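PDB 1W55: bifunctional enzyme IspD/IspF from Campylobacter jejuni, which catalyses two steps of isoprenoid precursor synthesis, transferring the cytidylyl group of CTP to methylerythritol 4-phosphate and later cyclising the phosphorylated product to methylerythritol 2,4-cyclodiphosphate with release of CMP. Local coordinates for residues 26-31 against 201-206; 97-102 against 189-194; 121-126 against 141-146. One frame throughout, in Å; residues are numbered along the deposited sequence.

Contact 1 (26-31 against 201-206); sequences LRLGND and LDLPTP
A type II' beta turn from Leu28 to Asp31, the bend of a small two-stranded hairpin in the cytidylyltransferase part of the chain, meets the extended, proline-rich segment 201-206, which runs on toward the cyclodiphosphate synthase part. Gly29 and Pro206 form a single beta bridge, their CA atoms 4.7 Å apart. The one hydrogen bond between the segments runs from Gly29 N to Thr205 O at 3.2 Å. It is bent, with 145° at the hydrogen. Beside it, Leu28 CA lies 3.3 Å from Pro204 O in a CA-H...O contact. Gly29 is at the second position of the turn with phi 61°, a value that glycine adopts readily, and the turn is closed by paired backbone bonds between Leu28 and Asp31.

The apolar part of the contact is carried by Leu28. Its CG sits beside the backbone N, opposite the carbonyl carbon (chi1 -51°), which lays both methyls beside segment 201-206: CD1 reaches Leu203 CD2 at 4.0 Å, the two side chains meeting at a slant. The CB of Leu28 lies 4.2 Å from Pro204 CD, and the side chain of Tyr36 from helix 33-42 packs against both Leu28 and Pro204. At the other end, Pro206 CB touches Arg27 CB at 3.9 Å, while its CG approaches Arg27 O at 3.6 Å. That oxygen accepts a hydrogen bond from Trp368 NE1.

With no N-H on Pro204 or Pro206, these two residues meet the hairpin through backbone carbonyl and ring carbons, so that one bent bond, a CH...O approach and apolar packing make up the contact; Ser207, bonded to Gly29 and Asn30, carries the polar contact further.

Contact 2 (97-102 against 189-194); sequences VARVLV and ARKLTF. With C (cytidine-5'-monophosphate), chain D; EDO (1,2-ethanediol), chain F.
Two straight hydrogen bonds join the segments. Leu192 N donates to Ala98 O at 2.9 Å, with 171° at the hydrogen. Arg99 NH1 donates to Ala189 O at 2.8 Å, and that oxygen lies almost in the guanidinium plane.

Side-chain packing adds to them. The Arg99 chain runs extended from CG to NE, and Lys191 CB covers the centre of one guanidinium face, 3.7 Å above the plane. Ala98 CB rests 3.8 Å from Lys191 CG, while Val102 CG2 meets Ala189 CB.

The charged ends converge on ligands. With CG opposite the backbone N (chi1 -177°) and a bend at chi3, Lys191 brings NZ to within 2.8 Å of phosphate oxygen OP3 of cytidine-5'-monophosphate. NZ also bonds O1 of an ethanediol, probably from the crystallisation liquor, at 2.9 Å, and Arg99 NH2 bonds the same oxygen at its guanidinium edge. Arg99 is paired with two acids, Asp96 at NE and Asp128 of the second subunit at NH2; Lys191 NZ also bonds Ala127 O of that subunit.

Val97 and Lys191 belong to the cytidine pocket of this GT-A-like nucleotidyltransferase, where Lys191 is predicted to position methylerythritol phosphate for attack.

Contact 3 (121-126 against 141-146); sequences TPALKV and KIKLIQ. With EDO (1,2-ethanediol), chain F.
Gln146 holds CG beside its backbone N (chi1 -63°) and extends beyond it, which brings the amide over to Leu124: NE2 lies 3.7 Å from Leu124 CD1, the two side chains crossing at a slant. Val126 places CG1 opposite its backbone N (chi1 177°), which leaves CG2 beside that N, where it meets Leu144 CG at 3.7 Å and Ile142 CG2 at 3.8 Å. On the other face, Ala123 CB packs on Ile145 CD1.

The strands are antiparallel. Leu124 and Leu144 form a hydrogen-bonded pair, each N to the other's O at 2.9 Å. Gln146 N adds a bond to Pro122 O at 3.1 Å. Between them Ala123 and Ile145 are a non-hydrogen-bonded pair, and Ala123 CA points its hydrogen at Leu144 O. Where the strands part, a water accepts from Val126 N and lies 2.6 Å from Ile142 O, linking the two chains.

Gln146 NE2 gives its hydrogen bond to Glu186 O, and Thr121 OG1 pairs with Gln149 NE2. These strands form the base of the arm that IspD enzymes extend to the neighbouring subunit; here residues 142-144 pair with an antiparallel strand of the second subunit, and Lys143 NZ bonds Asn134 of that subunit. Backbone bonds thus set the register of the strands, apolar branches pack on each face, and the buried Gln146 amide keeps a polar partner.

Overall arrangement
All three contacts lie in the cytidylyltransferase half of the chain, contact 3 nested inside the loop closed by contact 2, and contact 2 inside that of contact 1. Contact 2 sits in the middle at the nucleotide, its centre about 12 Å from that of contact 1 and about 15 Å from that of contact 3. Leu28 CD1 packs on Val100 CG1 at 3.5 Å to join contacts 1 and 2, while Gln146 CG lies 3.7 Å from Arg99 NH1, and one ethanediol bonds to both contacts 2 and 3. Contacts 1 and 3 do not touch, their nearest atoms being about 8 Å apart. Contacts 2 and 3 also meet the second subunit, whose Arg139 bonds the cytidine monophosphate.

Contact 1 (26-31 against 201-206)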
# COMPACT_ATOMS: atom_id res chain seq x y z
N LEU A 26 3.03 -14.96 -22.72
CA LEU A 26 3.42 -14.14 -21.56
C LEU A 26 2.72 -14.67 -20.33
O LEU A 26 1.53 -15.02 -20.40
CB LEU A 26 3.01 -12.68 -21.74
CG LEU A 26 3.65 -11.88 -22.87
CD1 LEU A 26 2.93 -10.54 -22.98
CD2 LEU A 26 5.15 -11.69 -22.63
N ARG A 27 3.43 -14.73 -19.20
CA ARG A 27 2.82 -15.25 -17.99
C ARG A 27 2.12 -14.17 -17.18
O ARG A 27 2.70 -13.14 -16.88
CB ARG A 27 3.83 -16.04 -17.14
CG ARG A 27 3.63 -17.56 -17.20
CD ARG A 27 3.60 -18.13 -18.63
NE ARG A 27 3.65 -19.58 -18.68
CZ ARG A 27 4.04 -20.28 -19.75
NH1 ARG A 27 4.41 -19.66 -20.85
NH2 ARG A 27 4.06 -21.61 -19.70
N LEU A 28 0.87 -14.43 -16.86
CA LEU A 28 0.06 -13.57 -16.00
C LEU A 28 -0.28 -14.43 -14.81
O LEU A 28 -1.07 -15.37 -14.92
CB LEU A 28 -1.23 -13.12 -16.72
CG LEU A 28 -1.14 -12.51 -18.13
CD1 LEU A 28 -2.48 -11.90 -18.55
CD2 LEU A 28 -0.02 -11.48 -18.26
N GLY A 29 0.35 -14.15 -13.67
CA GLY A 29 0.31 -15.09 -12.56
C GLY A 29 0.95 -16.38 -13.02
O GLY A 29 2.04 -16.34 -13.60
N ASN A 30 0.28 -17.51 -12.79
CA ASN A 30 0.77 -18.83 -13.22
C ASN A 30 0.39 -19.17 -14.65
O ASN A 30 0.91 -20.15 -15.19
CB ASN A 30 0.24 -19.96 -12.31
CG ASN A 30 1.19 -20.30 -11.13
OD1 ASN A 30 2.39 -20.00 -11.15
ND2 ASN A 30 0.63 -20.95 -10.11
N ASP A 31 -0.49 -18.38 -15.26
CA ASP A 31 -1.12 -18.77 -16.51
C ASP A 31 -0.54 -18.05 -17.71
O ASP A 31 -0.31 -16.85 -17.65
CB ASP A 31 -2.63 -18.49 -16.47
CG ASP A 31 -3.39 -19.50 -15.64
OD1 ASP A 31 -2.90 -20.63 -15.45
OD2 ASP A 31 -4.51 -19.25 -15.14
N LEU A 201 -2.00 -1.47 -19.48
CA LEU A 201 -2.90 -2.42 -18.84
C LEU A 201 -2.41 -2.83 -17.45
O LEU A 201 -1.21 -2.87 -17.18
CB LEU A 201 -3.09 -3.65 -19.72
CG LEU A 201 -3.83 -3.43 -21.04
CD1 LEU A 201 -3.31 -4.37 -22.12
CD2 LEU A 201 -5.33 -3.60 -20.84
N ASP A 202 -3.34 -3.14 -16.56
CA ASP A 202 -2.99 -3.52 -15.19
C ASP A 202 -2.90 -5.06 -15.09
O ASP A 202 -3.65 -5.69 -14.35
CB ASP A 202 -4.00 -2.92 -14.19
CG ASP A 202 -3.59 -3.11 -12.73
OD1 ASP A 202 -2.37 -3.05 -12.41
OD2 ASP A 202 -4.44 -3.33 -11.83
N LEU A 203 -2.00 -5.63 -15.88
CA LEU A 203 -1.88 -7.08 -15.98
C LEU A 203 -1.17 -7.70 -14.76
O LEU A 203 -0.28 -7.08 -14.18
CB LEU A 203 -1.15 -7.45 -17.28
CG LEU A 203 -1.86 -7.16 -18.61
CD1 LEU A 203 -0.95 -7.45 -19.80
CD2 LEU A 203 -3.15 -7.95 -18.75
N PRO A 204 -1.59 -8.89 -14.34
CA PRO A 204 -0.90 -9.58 -13.23
C PRO A 204 0.51 -9.99 -13.67
O PRO A 204 0.66 -10.55 -14.75
CB PRO A 204 -1.77 -10.83 -12.98
CG PRO A 204 -3.06 -10.56 -13.68
CD PRO A 204 -2.72 -9.67 -14.86
N THR A 205 1.52 -9.67 -12.87
CA THR A 205 2.92 -9.97 -13.20
C THR A 205 3.20 -11.48 -13.10
O THR A 205 2.47 -12.19 -12.41
CB THR A 205 3.85 -9.17 -12.29
OG1 THR A 205 3.51 -9.45 -10.92
CG2 THR A 205 3.57 -7.67 -12.43
N PRO A 206 4.25 -11.97 -13.77
CA PRO A 206 4.48 -13.43 -13.85
C PRO A 206 4.79 -14.01 -12.48
O PRO A 206 5.41 -13.34 -11.67
CB PRO A 206 5.73 -13.55 -14.75
CG PRO A 206 5.89 -12.21 -15.42
CD PRO A 206 5.31 -11.20 -14.46

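Contact 2 (97-102 against 189-194)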
# COMPACT_ATOMS: atom_id res chain seq x y z
N VAL A 97 -8.05 -13.01 -27.67
CA VAL A 97 -7.37 -13.32 -26.39
C VAL A 97 -6.54 -12.15 -25.91
O VAL A 97 -6.30 -12.02 -24.72
CB VAL A 97 -6.42 -14.56 -26.39
CG1 VAL A 97 -7.17 -15.84 -26.21
CG2 VAL A 97 -5.50 -14.60 -27.60
N ALA A 98 -6.08 -11.32 -26.84
CA ALA A 98 -5.22 -10.19 -26.50
C ALA A 98 -5.97 -9.08 -25.77
O ALA A 98 -5.35 -8.15 -25.27
CB ALA A 98 -4.50 -9.66 -27.74
N ARG A 99 -7.30 -9.19 -25.69
CA ARG A 99 -8.12 -8.35 -24.81
C ARG A 99 -8.31 -9.09 -23.48
O ARG A 99 -9.30 -9.82 -23.28
CB ARG A 99 -9.46 -8.03 -25.47
CG ARG A 99 -9.32 -7.18 -26.71
CD ARG A 99 -10.64 -6.90 -27.40
NE ARG A 99 -10.48 -6.35 -28.74
CZ ARG A 99 -10.24 -5.06 -29.01
NH1 ARG A 99 -10.13 -4.17 -28.04
NH2 ARG A 99 -10.12 -4.67 -30.27
N VAL A 100 -7.37 -8.88 -22.58
CA VAL A 100 -7.19 -9.79 -21.45
C VAL A 100 -8.09 -9.50 -20.25
O VAL A 100 -8.62 -10.43 -19.65
CB VAL A 100 -5.71 -9.86 -21.00
CG1 VAL A 100 -5.52 -10.97 -20.01
CG2 VAL A 100 -4.82 -10.11 -22.19
N LEU A 101 -8.28 -8.23 -19.93
CA LEU A 101 -8.93 -7.83 -18.68
C LEU A 101 -10.40 -7.40 -18.83
O LEU A 101 -10.88 -6.55 -18.06
CB LEU A 101 -8.14 -6.70 -18.02
CG LEU A 101 -6.71 -6.96 -17.54
CD1 LEU A 101 -6.10 -5.68 -16.97
CD2 LEU A 101 -6.64 -8.09 -16.53
N VAL A 102 -11.10 -7.97 -19.80
CA VAL A 102 -12.51 -7.68 -20.02
C VAL A 102 -13.28 -7.90 -18.72
O VAL A 102 -13.19 -8.97 -18.11
CB VAL A 102 -13.12 -8.56 -21.14
CG1 VAL A 102 -14.62 -8.37 -21.20
CG2 VAL A 102 -12.48 -8.23 -22.50
N ALA A 189 -10.79 -3.42 -21.89
CA ALA A 189 -10.99 -4.31 -23.02
C ALA A 189 -10.04 -4.00 -24.17
O ALA A 189 -10.17 -4.57 -25.24
CB ALA A 189 -12.45 -4.29 -23.47
N ARG A 190 -9.08 -3.10 -23.94
CA ARG A 190 -8.03 -2.80 -24.91
C ARG A 190 -7.32 -4.07 -25.37
O ARG A 190 -7.16 -5.01 -24.59
CB ARG A 190 -6.99 -1.82 -24.34
CG ARG A 190 -5.61 -1.89 -25.07
CD ARG A 190 -4.46 -1.06 -24.47
NE ARG A 190 -4.82 0.34 -24.28
CZ ARG A 190 -4.74 1.28 -25.22
NH1 ARG A 190 -4.30 0.99 -26.44
NH2 ARG A 190 -5.09 2.53 -24.93
N LYS A 191 -6.88 -4.07 -26.62
CA LYS A 191 -6.17 -5.20 -27.20
C LYS A 191 -4.66 -5.01 -27.11
O LYS A 191 -4.12 -4.02 -27.61
CB LYS A 191 -6.60 -5.39 -28.65
CG LYS A 191 -6.00 -6.59 -29.37
CD LYS A 191 -6.73 -6.87 -30.68
CE LYS A 191 -6.38 -5.85 -31.75
NZ LYS A 191 -7.37 -5.85 -32.88
N LEU A 192 -3.99 -5.94 -26.45
CA LEU A 192 -2.53 -5.93 -26.43
C LEU A 192 -2.00 -6.19 -27.85
O LEU A 192 -2.20 -7.26 -28.43
CB LEU A 192 -1.98 -6.94 -25.42
CG LEU A 192 -0.49 -7.26 -25.39
CD1 LEU A 192 0.35 -6.04 -25.08
CD2 LEU A 192 -0.20 -8.37 -24.39
N THR A 193 -1.38 -5.16 -28.42
CA THR A 193 -0.92 -5.21 -29.81
C THR A 193 0.55 -4.84 -29.91
O THR A 193 1.34 -5.54 -30.56
CB THR A 193 -1.78 -4.29 -30.69
OG1 THR A 193 -3.12 -4.78 -30.73
CG2 THR A 193 -1.33 -4.36 -32.16
N PHE A 194 0.91 -3.73 -29.26
CA PHE A 194 2.26 -3.20 -29.27
C PHE A 194 2.91 -3.42 -27.92
O PHE A 194 2.23 -3.45 -26.89
CB PHE A 194 2.23 -1.69 -29.60
CG PHE A 194 1.42 -1.35 -30.83
CD1 PHE A 194 0.10 -0.91 -30.71
CD2 PHE A 194 1.98 -1.45 -32.10
CE1 PHE A 194 -0.66 -0.60 -31.85
CE2 PHE A 194 1.24 -1.14 -33.24
CZ PHE A 194 -0.09 -0.71 -33.12
OP3 C D . -5.69 -7.76 -34.06
P C D . -5.67 -8.91 -35.03
OP1 C D . -4.28 -9.26 -35.49
OP2 C D . -6.73 -8.84 -36.11
O5' C D . -6.04 -10.20 -34.13
C5' C D . -7.27 -10.30 -33.43
C4' C D . -7.38 -11.68 -32.77
O4' C D . -7.57 -12.71 -33.75
C3' C D . -6.14 -12.06 -31.98
O3' C D . -6.57 -12.56 -30.73
C2' C D . -5.47 -13.15 -32.78
O2' C D . -4.79 -14.10 -31.97
C1' C D . -6.64 -13.77 -33.53
N1 C D . -6.21 -14.33 -34.81
C2 C D . -6.55 -15.66 -35.10
O2 C D . -7.21 -16.35 -34.28
N3 C D . -6.15 -16.18 -36.29
C4 C D . -5.43 -15.44 -37.17
N4 C D . -5.03 -15.99 -38.35
C5 C D . -5.09 -14.12 -36.89
C6 C D . -5.50 -13.58 -35.68
C1 EDO F . -11.44 -6.58 -33.40
O1 EDO F . -10.17 -6.53 -32.77
C2 EDO F . -12.28 -5.40 -32.95
O2 EDO F . -11.52 -4.22 -33.10

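Contact 3 (121-126 against 141-146)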
# COMPACT_ATOMS: atom_id res chain seq x y z
N THR A 121 -21.85 -5.27 -29.71
CA THR A 121 -20.43 -4.98 -29.62
C THR A 121 -20.17 -3.73 -28.78
O THR A 121 -20.97 -2.78 -28.81
CB THR A 121 -19.82 -4.82 -31.05
OG1 THR A 121 -18.41 -4.54 -30.96
CG2 THR A 121 -20.35 -3.58 -31.74
N PRO A 122 -19.07 -3.73 -28.03
CA PRO A 122 -18.60 -2.51 -27.37
C PRO A 122 -17.91 -1.58 -28.35
O PRO A 122 -17.36 -2.01 -29.37
CB PRO A 122 -17.60 -3.03 -26.32
CG PRO A 122 -17.62 -4.52 -26.41
CD PRO A 122 -18.21 -4.88 -27.74
N ALA A 123 -17.95 -0.29 -28.04
CA ALA A 123 -17.38 0.74 -28.88
C ALA A 123 -17.03 1.94 -28.01
O ALA A 123 -17.66 2.16 -26.96
CB ALA A 123 -18.35 1.15 -29.98
N LEU A 124 -16.06 2.71 -28.46
CA LEU A 124 -15.62 3.91 -27.79
C LEU A 124 -15.60 5.05 -28.79
O LEU A 124 -15.28 4.84 -29.96
CB LEU A 124 -14.22 3.73 -27.20
CG LEU A 124 -14.06 2.66 -26.11
CD1 LEU A 124 -12.57 2.46 -25.83
CD2 LEU A 124 -14.82 3.04 -24.84
N LYS A 125 -15.94 6.24 -28.32
CA LYS A 125 -15.83 7.46 -29.11
C LYS A 125 -14.41 8.00 -28.95
O LYS A 125 -13.67 7.57 -28.07
CB LYS A 125 -16.84 8.50 -28.62
CG LYS A 125 -18.31 8.07 -28.71
CD LYS A 125 -19.24 9.20 -28.24
CE LYS A 125 -20.24 8.72 -27.17
NZ LYS A 125 -19.72 8.84 -25.76
N VAL A 126 -14.07 8.97 -29.79
CA VAL A 126 -12.75 9.58 -29.81
C VAL A 126 -12.88 11.11 -29.77
O VAL A 126 -13.62 11.70 -30.56
CB VAL A 126 -11.96 9.16 -31.08
CG1 VAL A 126 -10.61 9.85 -31.15
CG2 VAL A 126 -11.78 7.65 -31.13
N LYS A 141 -17.62 11.25 -35.72
CA LYS A 141 -18.20 10.13 -36.48
C LYS A 141 -17.40 8.83 -36.35
O LYS A 141 -17.76 7.80 -36.94
CB LYS A 141 -18.36 10.53 -37.96
CG LYS A 141 -19.31 11.72 -38.16
CD LYS A 141 -19.61 11.92 -39.64
CE LYS A 141 -20.76 12.92 -39.84
NZ LYS A 141 -20.36 13.95 -40.84
N ILE A 142 -16.30 8.89 -35.59
CA ILE A 142 -15.43 7.74 -35.41
C ILE A 142 -15.92 6.85 -34.29
O ILE A 142 -16.31 7.35 -33.23
CB ILE A 142 -13.98 8.21 -35.14
CG1 ILE A 142 -13.41 8.95 -36.36
CG2 ILE A 142 -13.09 7.03 -34.69
CD1 ILE A 142 -12.95 8.05 -37.52
N LYS A 143 -15.91 5.54 -34.53
CA LYS A 143 -16.06 4.52 -33.47
C LYS A 143 -14.83 3.61 -33.46
O LYS A 143 -14.42 3.10 -34.51
CB LYS A 143 -17.29 3.65 -33.72
CG LYS A 143 -18.58 4.21 -33.20
CD LYS A 143 -19.68 3.16 -33.24
CE LYS A 143 -21.05 3.80 -33.09
NZ LYS A 143 -21.44 4.64 -34.27
N LEU A 144 -14.25 3.39 -32.28
CA LEU A 144 -13.26 2.33 -32.10
C LEU A 144 -13.97 1.12 -31.54
O LEU A 144 -14.60 1.20 -30.48
CB LEU A 144 -12.11 2.76 -31.18
CG LEU A 144 -11.32 4.02 -31.56
CD1 LEU A 144 -10.23 4.28 -30.53
CD2 LEU A 144 -10.73 3.97 -32.97
N ILE A 145 -13.91 0.01 -32.27
CA ILE A 145 -14.65 -1.18 -31.89
C ILE A 145 -13.79 -2.12 -31.04
O ILE A 145 -12.57 -2.24 -31.23
CB ILE A 145 -15.22 -1.91 -33.14
CG1 ILE A 145 -16.05 -0.97 -34.02
CG2 ILE A 145 -16.05 -3.10 -32.72
CD1 ILE A 145 -17.32 -0.39 -33.37
N GLN A 146 -14.44 -2.78 -30.10
CA GLN A 146 -13.77 -3.70 -29.20
C GLN A 146 -14.50 -5.03 -29.27
O GLN A 146 -15.45 -5.22 -30.04
CB GLN A 146 -13.77 -3.15 -27.77
CG GLN A 146 -13.00 -1.83 -27.56
CD GLN A 146 -12.92 -1.44 -26.08
OE1 GLN A 146 -13.93 -1.46 -25.36
NE2 GLN A 146 -11.71 -1.11 -25.61
C1 EDO F . -11.44 -6.58 -33.40
O1 EDO F . -10.17 -6.53 -32.77
C2 EDO F . -12.28 -5.40 -32.95
O2 EDO F . -11.52 -4.22 -33.10
O HOH W 1 -15.93 9.61 -31.97